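Local coordinates for leucyl-trna synthetase (Plasmodium falciparum, PDB 5FOC), which is the editing domain of a cytosolic class I leucyl-tRNA synthetase, which probably charges tRNA(Leu) with leucine and, through this domain, deacylates mischarged tRNA, at residues Glu7-Lys12 with Asn362-Leu367; Phe140-Glu145 with Ile246-Ser251. The protein carries 2 engineered substitutions. One frame throughout, in Å; residues are numbered along the deposited sequence.

Contact 1: residues Glu7-Lys12 with Asn362-Leu367; sequences EYTLIK and NIIRNL
A Schellman motif ends the last long helix of the editing domain, and the N-terminal strand, part of the mixed sheet, holds on to it through Lys12 and Leu367. The lysine chain runs extended from CB to its ammonium group, which donates to the carbonyl of Leu367, with Lys12 NZ 2.7 Å from Leu367 O. The nitrogen lies above the carbonyl plane, 38° out of it. A salt bridge to Asp154 gives the same ammonium a second partner. Leu367, at positive phi, leaves the helix while its N bonds back to Ile364 O, and directly afterwards the backbone of Asp368 pairs with Lys12, where strand 369-373 joins strand 7-15.

Further back along helix 352-365 the contact is apolar. Ile363 turns its CB toward the strand and lays its CG2 methyl 4.2 Å from CG2 of Thr9, the two side chains meeting at a slant. A Thr9 chi1 of -57° sets OG1 beside the backbone N and turns CG2 out to the helix. Ile364 adds its CD1 from the neighbouring helix position, 4.4 Å from Thr9 CG2. On the other side of the Thr9 methyl, Ile11 CD1 and Ile363 CD1 meet loosely at 4.5 Å.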
loop_
_atom_site.group_PDB
_atom_site.type_symbol
_atom_site.label_atom_id
_atom_site.label_comp_id
_atom_site.label_asym_id
_atom_site.label_seq_id
_atom_site.Cartn_x
_atom_site.Cartn_y
_atom_site.Cartn_z
ATOM N N GLU A 7 15.801 -1.175 4.953
ATOM C CA GLU A 7 15.080 0.078 5.015
ATOM C C GLU A 7 14.057 0.044 3.851
ATOM O O GLU A 7 14.393 -0.336 2.732
ATOM C CB GLU A 7 16.015 1.276 4.894
ATOM C CG GLU A 7 15.279 2.600 4.881
ATOM C CD GLU A 7 16.180 3.801 5.016
ATOM O OE1 GLU A 7 16.601 4.088 6.151
ATOM O OE2 GLU A 7 16.471 4.472 3.980
ATOM N N TYR A 8 12.813 0.371 4.170
ATOM C CA TYR A 8 11.725 0.472 3.183
ATOM C C TYR A 8 11.315 1.923 3.112
ATOM O O TYR A 8 11.461 2.670 4.096
ATOM C CB TYR A 8 10.528 -0.376 3.614
ATOM C CG TYR A 8 10.813 -1.855 3.695
ATOM C CD1 TYR A 8 11.428 -2.400 4.851
ATOM C CD2 TYR A 8 10.633 -2.688 2.615
ATOM C CE1 TYR A 8 11.716 -3.752 4.910
ATOM C CE2 TYR A 8 10.897 -4.040 2.661
ATOM C CZ TYR A 8 11.494 -4.556 3.824
ATOM O OH TYR A 8 11.734 -5.888 3.833
ATOM N N THR A 9 10.707 2.313 1.974
ATOM C CA THR A 9 10.069 3.613 1.873
ATOM C C THR A 9 8.568 3.317 1.876
ATOM O O THR A 9 8.125 2.465 1.145
ATOM C CB THR A 9 10.456 4.381 0.610
ATOM O OG1 THR A 9 11.862 4.537 0.549
ATOM C CG2 THR A 9 9.825 5.768 0.629
ATOM N N LEU A 10 7.894 3.855 2.857
ATOM C CA LEU A 10 6.425 3.808 2.896
ATOM C C LEU A 10 5.862 5.033 2.190
ATOM O O LEU A 10 6.269 6.155 2.435
ATOM C CB LEU A 10 5.898 3.742 4.332
ATOM C CG LEU A 10 6.517 2.690 5.255
ATOM C CD1 LEU A 10 5.790 2.700 6.585
ATOM C CD2 LEU A 10 6.538 1.325 4.608
ATOM N N ILE A 11 4.928 4.774 1.279
ATOM C CA ILE A 11 4.259 5.828 0.509
ATOM C C ILE A 11 2.826 5.897 1.005
ATOM O O ILE A 11 2.189 4.876 1.201
ATOM C CB ILE A 11 4.351 5.515 -0.994
ATOM C CG1 ILE A 11 5.850 5.507 -1.431
ATOM C CG2 ILE A 11 3.569 6.527 -1.832
ATOM C CD1 ILE A 11 6.099 5.095 -2.858
ATOM N N LYS A 12 2.360 7.149 1.198
ATOM C CA LYS A 12 0.957 7.393 1.577
ATOM C C LYS A 12 0.051 7.151 0.388
ATOM O O LYS A 12 0.170 7.826 -0.599
ATOM C CB LYS A 12 0.782 8.785 2.114
ATOM C CG LYS A 12 1.409 8.973 3.489
ATOM C CD LYS A 12 1.448 10.405 3.905
ATOM C CE LYS A 12 2.065 10.666 5.255
ATOM N NZ LYS A 12 2.123 12.117 5.473
ATOM N N ASN A 362 12.948 13.200 -1.146
ATOM C CA ASN A 362 11.882 14.082 -1.596
ATOM C C ASN A 362 10.582 13.600 -1.020
ATOM O O ASN A 362 9.764 14.410 -0.548
ATOM C CB ASN A 362 11.813 14.142 -3.132
ATOM C CG ASN A 362 13.010 14.867 -3.754
ATOM O OD1 ASN A 362 13.594 15.788 -3.155
ATOM N ND2 ASN A 362 13.371 14.467 -4.974
ATOM N N ILE A 363 10.394 12.281 -1.040
ATOM C CA ILE A 363 9.157 11.700 -0.505
ATOM C C ILE A 363 8.985 12.052 0.963
ATOM O O ILE A 363 7.891 12.480 1.366
ATOM C CB ILE A 363 9.104 10.186 -0.708
ATOM C CG1 ILE A 363 8.937 9.891 -2.199
ATOM C CG2 ILE A 363 8.030 9.529 0.179
ATOM C CD1 ILE A 363 9.073 8.441 -2.595
ATOM N N ILE A 364 10.058 11.905 1.752
ATOM C CA ILE A 364 10.023 12.214 3.182
ATOM C C ILE A 364 9.825 13.715 3.412
ATOM O O ILE A 364 8.954 14.122 4.199
ATOM C CB ILE A 364 11.275 11.668 3.911
ATOM C CG1 ILE A 364 11.082 10.195 4.279
ATOM C CG2 ILE A 364 11.547 12.423 5.217
ATOM C CD1 ILE A 364 10.576 9.263 3.201
ATOM N N ARG A 365 10.578 14.529 2.679
ATOM C CA ARG A 365 10.541 15.977 2.852
ATOM C C ARG A 365 9.157 16.554 2.524
ATOM O O ARG A 365 8.707 17.442 3.209
ATOM C CB ARG A 365 11.617 16.659 1.992
ATOM C CG ARG A 365 11.807 18.129 2.319
ATOM C CD ARG A 365 12.791 18.805 1.378
ATOM N NE ARG A 365 12.309 18.765 -0.008
ATOM C CZ ARG A 365 12.786 17.991 -0.992
ATOM N NH1 ARG A 365 13.812 17.147 -0.811
ATOM N NH2 ARG A 365 12.222 18.069 -2.199
ATOM N N ASN A 366 8.500 15.998 1.502
ATOM C CA ASN A 366 7.155 16.422 1.067
ATOM C C ASN A 366 6.037 15.821 1.903
ATOM O O ASN A 366 4.877 16.064 1.611
ATOM C CB ASN A 366 6.926 16.052 -0.414
ATOM C CG ASN A 366 7.775 16.873 -1.379
ATOM O OD1 ASN A 366 8.253 17.944 -1.050
ATOM N ND2 ASN A 366 7.923 16.376 -2.607
ATOM N N LEU A 367 6.365 15.023 2.921
ATOM C CA LEU A 367 5.382 14.332 3.742
ATOM C C LEU A 367 4.486 13.392 2.930
ATOM O O LEU A 367 3.330 13.184 3.269
ATOM C CB LEU A 367 4.538 15.351 4.529
ATOM C CG LEU A 367 5.318 16.356 5.360
ATOM C CD1 LEU A 367 4.364 17.149 6.230
ATOM C CD2 LEU A 367 6.362 15.701 6.248
#

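Contact 2: residues Phe140-Glu145 with Ile246-Ser251; sequences FINPNE and IKMNIS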
loop_
_atom_site.group_PDB
_atom_site.type_symbol
_atom_site.label_atom_id
_atom_site.label_comp_id
_atom_site.label_asym_id
_atom_site.label_seq_id
_atom_site.Cartn_x
_atom_site.Cartn_y
_atom_site.Cartn_z
ATOM N N PHE A 140 -1.408 -3.161 -4.535
ATOM C CA PHE A 140 -1.627 -4.548 -4.214
ATOM C C PHE A 140 -1.745 -4.810 -2.708
ATOM O O PHE A 140 -1.056 -4.155 -1.883
ATOM C CB PHE A 140 -0.484 -5.453 -4.686
ATOM C CG PHE A 140 -0.321 -5.604 -6.160
ATOM C CD1 PHE A 140 -1.349 -6.122 -6.967
ATOM C CD2 PHE A 140 0.927 -5.364 -6.749
ATOM C CE1 PHE A 140 -1.118 -6.346 -8.341
ATOM C CE2 PHE A 140 1.149 -5.586 -8.084
ATOM C CZ PHE A 140 0.111 -6.056 -8.897
ATOM N N ILE A 141 -2.640 -5.739 -2.394
ATOM C CA ILE A 141 -2.926 -6.180 -1.028
ATOM C C ILE A 141 -3.103 -7.679 -1.014
ATOM O O ILE A 141 -3.421 -8.282 -2.033
ATOM C CB ILE A 141 -4.171 -5.447 -0.471
ATOM C CG1 ILE A 141 -4.238 -5.475 1.030
ATOM C CG2 ILE A 141 -5.454 -5.998 -1.064
ATOM C CD1 ILE A 141 -5.236 -4.500 1.645
ATOM N N ASN A 142 -2.796 -8.319 0.125
ATOM C CA ASN A 142 -3.040 -9.739 0.201
ATOM C C ASN A 142 -4.493 -9.986 0.554
ATOM O O ASN A 142 -4.892 -9.624 1.637
ATOM C CB ASN A 142 -2.093 -10.403 1.210
ATOM C CG ASN A 142 -2.178 -11.915 1.193
ATOM O OD1 ASN A 142 -3.222 -12.514 1.012
ATOM N ND2 ASN A 142 -1.034 -12.552 1.391
ATOM N N PRO A 143 -5.290 -10.563 -0.377
ATOM C CA PRO A 143 -6.751 -10.643 -0.146
ATOM C C PRO A 143 -7.152 -11.604 0.993
ATOM O O PRO A 143 -8.211 -11.473 1.589
ATOM C CB PRO A 143 -7.263 -11.153 -1.502
ATOM C CG PRO A 143 -6.127 -11.967 -2.051
ATOM C CD PRO A 143 -4.907 -11.212 -1.643
ATOM N N ASN A 144 -6.257 -12.528 1.347
ATOM C CA ASN A 144 -6.548 -13.582 2.290
ATOM C C ASN A 144 -6.143 -13.281 3.725
ATOM O O ASN A 144 -6.338 -14.127 4.600
ATOM C CB ASN A 144 -5.853 -14.863 1.776
ATOM C CG ASN A 144 -6.479 -15.349 0.473
ATOM O OD1 ASN A 144 -7.684 -15.299 0.331
ATOM N ND2 ASN A 144 -5.682 -15.791 -0.466
ATOM N N GLU A 145 -5.544 -12.115 3.961
ATOM C CA GLU A 145 -4.979 -11.758 5.269
ATOM C C GLU A 145 -5.690 -10.532 5.820
ATOM O O GLU A 145 -6.234 -9.693 5.056
ATOM C CB GLU A 145 -3.483 -11.476 5.135
ATOM C CG GLU A 145 -2.696 -12.645 4.545
ATOM C CD GLU A 145 -2.544 -13.846 5.451
ATOM O OE1 GLU A 145 -2.826 -13.784 6.657
ATOM O OE2 GLU A 145 -2.127 -14.894 4.925
ATOM N N ILE A 246 2.131 -11.638 -1.449
ATOM C CA ILE A 246 2.566 -10.675 -0.423
ATOM C C ILE A 246 2.789 -11.412 0.917
ATOM O O ILE A 246 1.900 -12.085 1.418
ATOM C CB ILE A 246 1.552 -9.525 -0.247
ATOM C CG1 ILE A 246 1.674 -8.644 -1.466
ATOM C CG2 ILE A 246 1.801 -8.755 1.040
ATOM C CD1 ILE A 246 0.532 -7.646 -1.548
ATOM N N LYS A 247 4.004 -11.294 1.460
ATOM C CA LYS A 247 4.338 -11.946 2.714
ATOM C C LYS A 247 3.999 -11.068 3.909
ATOM O O LYS A 247 4.469 -9.927 4.006
ATOM C CB LYS A 247 5.855 -12.262 2.748
ATOM C CG LYS A 247 6.313 -13.287 1.715
ATOM C CD LYS A 247 5.686 -14.676 1.911
ATOM C CE LYS A 247 5.984 -15.639 0.751
ATOM N NZ LYS A 247 5.238 -15.214 -0.499
ATOM N N MET A 248 3.192 -11.601 4.825
ATOM C CA MET A 248 2.720 -10.826 5.948
ATOM C C MET A 248 3.762 -10.519 7.017
ATOM O O MET A 248 3.528 -9.686 7.866
ATOM C CB MET A 248 1.508 -11.503 6.549
ATOM C CG MET A 248 0.318 -11.570 5.585
ATOM S SD MET A 248 -0.126 -10.088 4.611
ATOM C CE MET A 248 -0.799 -8.993 5.856
ATOM N N ASN A 249 4.922 -11.143 6.927
ATOM C CA ASN A 249 6.023 -10.825 7.808
ATOM C C ASN A 249 6.984 -9.762 7.261
ATOM O O ASN A 249 7.952 -9.432 7.938
ATOM C CB ASN A 249 6.772 -12.095 8.245
ATOM C CG ASN A 249 7.410 -12.848 7.092
ATOM O OD1 ASN A 249 6.979 -12.759 5.952
ATOM N ND2 ASN A 249 8.412 -13.626 7.394
ATOM N N ILE A 250 6.651 -9.126 6.129
ATOM C CA ILE A 250 7.512 -8.136 5.511
ATOM C C ILE A 250 6.773 -6.786 5.516
ATOM O O ILE A 250 5.647 -6.680 4.934
ATOM C CB ILE A 250 7.859 -8.536 4.070
ATOM C CG1 ILE A 250 8.669 -9.852 4.030
ATOM C CG2 ILE A 250 8.554 -7.380 3.334
ATOM C CD1 ILE A 250 9.955 -9.738 4.750
ATOM N N SER A 251 7.340 -5.795 6.188
ATOM C CA SER A 251 6.847 -4.424 6.184
ATOM C C SER A 251 5.327 -4.372 6.459
ATOM O O SER A 251 4.808 -5.030 7.338
ATOM C CB SER A 251 7.269 -3.760 4.872
ATOM O OG SER A 251 7.092 -2.367 4.901
#
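Asn142 and Ile246 meet through a hydrogen bond and through their side-chain carbons. The amide nitrogen Asn142 ND2 donates to Ile246 O at 3.0 Å, arriving on a lone pair in the carbonyl plane, while the acceptor lies only 9° out of the amide plane of Asn142. The two groups are therefore well oriented for each other, although the N-H...O angle of 145° leaves the bond bent. Beside it, Asn142 CB and Ile246 CB pack 4.0 Å apart. Ile246 also sends its CD1 back along the end of strand 138-141, where it touches Ile141 C at 3.7 Å and Phe140 CB at 4.0 Å.

A second patch joins Glu145 to Met248, which lie side by side, running opposite ways. The closest carbons are Glu145 CG and Met248 CG, 3.4 Å apart. Bent at both chi2 and chi3, the methionine folds its sulfur and methyl against Glu145 CB, and Met248 SD also reaches Asn142 CB, at 3.9 Å.

Type I turns span Asn142-Glu145 and Lys247-Ile250; the second carries Met248, and Ile246 lies just before it. An Asx turn overlaps the start of the first, Asn142 OD1 accepting from Asn144 N at 3.1 Å; chi1 of -172° carries the amide away from the backbone N, and OD1 is used within the turn while ND2 reaches across. Further out, Tyr147 OH bonds to Asn142 N, and Val255 of strand 254-257 packs on Ile246. With both ends of its amide engaged, Asn142 has its rotation fixed and couples the shape of its own turn to the position of the 246-251 loop; the remaining contact is van der Waals, through the aliphatic part of Glu145 and the thioether of Met248.

From the N terminus, strand 7-15 enters the mixed sheet at once, and residues 7-12 pack against the end of helix 352-365 near the other end of the chain; contact 1 thus closes a loop of about 350 residues. Contact 2 is nested wholly inside it, closing a shorter loop of about 100 residues between the end of strand 138-141 and the connection from strand 238-242 to strand 254-257. Their centres are 20 Å apart, on opposite sides of the chain's centre, yet they touch directly: Tyr8 OH packs 3.5 Å from Ile250 CG2, and Leu10 meets Ser251. The N-terminal strand thereby links the last helix to the 246-251 loop.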